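Long-range contact in protein-L-isoaspartate(D-aspartate) O-methyltransferase (PDB 1VBF), which probably methylates L-isoaspartyl residues of age-damaged proteins, using S-adenosyl-L-methionine as methyl donor, as a step in their repair or degradation: residues Ala19-Val23 and Leu87-Ile91. Numbering follows the deposited sequence.
Sequences AFNKV and LIAEI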
loop_
_atom_site.group_PDB
_atom_site.type_symbol
_atom_site.label_atom_id
_atom_site.label_comp_id
_atom_site.label_asym_id
_atom_site.label_seq_id
_atom_site.Cartn_x
_atom_site.Cartn_y
_atom_site.Cartn_z
ATOM N N ALA B 19 -34.485 -31.035 -1.325
ATOM C CA ALA B 19 -34.729 -29.902 -2.214
ATOM C C ALA B 19 -33.521 -29.736 -3.174
ATOM O O ALA B 19 -33.684 -29.577 -4.388
ATOM C CB ALA B 19 -34.942 -28.652 -1.390
ATOM N N PHE B 20 -32.307 -29.811 -2.620
ATOM C CA PHE B 20 -31.089 -29.682 -3.408
ATOM C C PHE B 20 -30.981 -30.739 -4.510
ATOM O O PHE B 20 -30.516 -30.456 -5.620
ATOM C CB PHE B 20 -29.843 -29.771 -2.519
ATOM C CG PHE B 20 -28.554 -29.566 -3.286
ATOM C CD1 PHE B 20 -28.279 -28.341 -3.910
ATOM C CD2 PHE B 20 -27.665 -30.618 -3.476
ATOM C CE1 PHE B 20 -27.160 -28.180 -4.703
ATOM C CE2 PHE B 20 -26.545 -30.461 -4.273
ATOM C CZ PHE B 20 -26.291 -29.248 -4.886
ATOM N N ASN B 21 -31.388 -31.964 -4.192
ATOM C CA ASN B 21 -31.321 -33.012 -5.177
ATOM C C ASN B 21 -32.349 -32.817 -6.287
ATOM O O ASN B 21 -32.052 -33.011 -7.462
ATOM C CB ASN B 21 -31.531 -34.375 -4.544
ATOM C CG ASN B 21 -30.881 -35.475 -5.351
ATOM O OD1 ASN B 21 -30.019 -36.184 -4.853
ATOM N ND2 ASN B 21 -31.271 -35.609 -6.601
ATOM N N LYS B 22 -33.546 -32.390 -5.910
ATOM C CA LYS B 22 -34.645 -32.178 -6.855
ATOM C C LYS B 22 -34.617 -30.944 -7.806
ATOM O O LYS B 22 -34.839 -31.094 -9.003
ATOM C CB LYS B 22 -35.954 -32.194 -6.059
ATOM C CG LYS B 22 -37.175 -31.825 -6.856
ATOM C CD LYS B 22 -38.361 -31.643 -5.934
ATOM C CE LYS B 22 -39.525 -30.971 -6.653
ATOM N NZ LYS B 22 -40.683 -30.807 -5.728
ATOM N N VAL B 23 -34.350 -29.742 -7.283
ATOM C CA VAL B 23 -34.342 -28.527 -8.110
ATOM C C VAL B 23 -33.182 -28.469 -9.107
ATOM O O VAL B 23 -32.014 -28.549 -8.742
ATOM C CB VAL B 23 -34.343 -27.238 -7.216
ATOM C CG1 VAL B 23 -34.297 -25.986 -8.080
ATOM C CG2 VAL B 23 -35.590 -27.217 -6.323
ATOM N N LEU B 87 -35.229 -23.474 -3.711
ATOM C CA LEU B 87 -34.864 -24.432 -2.661
ATOM C C LEU B 87 -35.545 -24.157 -1.322
ATOM O O LEU B 87 -35.885 -25.094 -0.593
ATOM C CB LEU B 87 -33.351 -24.453 -2.440
ATOM C CG LEU B 87 -32.414 -24.826 -3.603
ATOM C CD1 LEU B 87 -30.978 -24.766 -3.105
ATOM C CD2 LEU B 87 -32.731 -26.224 -4.154
ATOM N N ILE B 88 -35.747 -22.887 -0.983
ATOM C CA ILE B 88 -36.406 -22.551 0.274
ATOM C C ILE B 88 -37.911 -22.858 0.167
ATOM O O ILE B 88 -38.521 -23.470 1.058
ATOM C CB ILE B 88 -36.194 -21.059 0.613
ATOM C CG1 ILE B 88 -34.695 -20.768 0.703
ATOM C CG2 ILE B 88 -36.889 -20.693 1.945
ATOM C CD1 ILE B 88 -34.374 -19.320 0.920
ATOM N N ALA B 89 -38.501 -22.432 -0.941
ATOM C CA ALA B 89 -39.917 -22.653 -1.208
ATOM C C ALA B 89 -40.274 -24.142 -1.082
ATOM O O ALA B 89 -41.348 -24.503 -0.601
ATOM C CB ALA B 89 -40.247 -22.151 -2.597
ATOM N N GLU B 90 -39.374 -25.006 -1.531
ATOM C CA GLU B 90 -39.593 -26.440 -1.430
ATOM C C GLU B 90 -39.750 -26.912 0.020
ATOM O O GLU B 90 -40.541 -27.792 0.309
ATOM C CB GLU B 90 -38.421 -27.185 -2.051
ATOM C CG GLU B 90 -38.256 -26.991 -3.544
ATOM C CD GLU B 90 -39.161 -27.900 -4.369
ATOM O OE1 GLU B 90 -39.556 -28.976 -3.861
ATOM O OE2 GLU B 90 -39.455 -27.542 -5.535
ATOM N N ILE B 91 -39.019 -26.306 0.937
ATOM C CA ILE B 91 -39.037 -26.753 2.313
ATOM C C ILE B 91 -40.053 -26.059 3.180
ATOM O O ILE B 91 -40.781 -26.672 3.970
ATOM C CB ILE B 91 -37.632 -26.503 2.969
ATOM C CG1 ILE B 91 -36.544 -27.184 2.149
ATOM C CG2 ILE B 91 -37.632 -26.899 4.470
ATOM C CD1 ILE B 91 -35.168 -26.688 2.485
#
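Glu90 reaches from helix 83-91 to Ala19, Lys22 and Val23, at the end of helix 14-22 and just beyond it. Its CB sits 3.8 Å from Ala19 CB. CG stands anti to its own carbonyl carbon (chi1 -65°) and comes within 3.9 Å of Val23 CG2. At chi2 (-82°) the chain bends, and the carboxylate turns toward the extended Lys22. There OE1 takes a hydrogen bond from Lys22 NZ at 2.8 Å, through its syn lone pair, and the pair forms a salt bridge. The lysine also lays CE near both carboxylate oxygens. OE2 has its own hydrogen-bond partner in Tyr115 OH, while Lys22 NZ also bonds Tyr114 OH. With an alanine here the Lys22 ammonium would probably lose its carboxylate partner, and Tyr115 OH this acceptor.

Helix 83-91 joins strands 73-77 and 94-99, two neighbouring parallel strands of the central sheet, in a beta-alpha-beta crossover. This belongs to the Rossmann-like fold of S-adenosylmethionine-dependent methyltransferases. Helix 14-22 comes from the N-terminal part of the chain and packs against the crossover helix.

Apart from the salt bridge the contact is mostly apolar. Leu87 CD2 is the branch that points at helix 14-22. It approaches Val23 CB to 3.6 Å and also lies against Ala19 O, the carbonyl that accepts the backbone N-H of Val23. Ala19 CB faces helix 83-91 and touches Ile91 CG1 at 4.2 Å. Val23 follows the end of helix 14-22, and its CB is directed toward helix 83-91. Leu87 and Phe20 both continue onto Ile60 of helix 56-65.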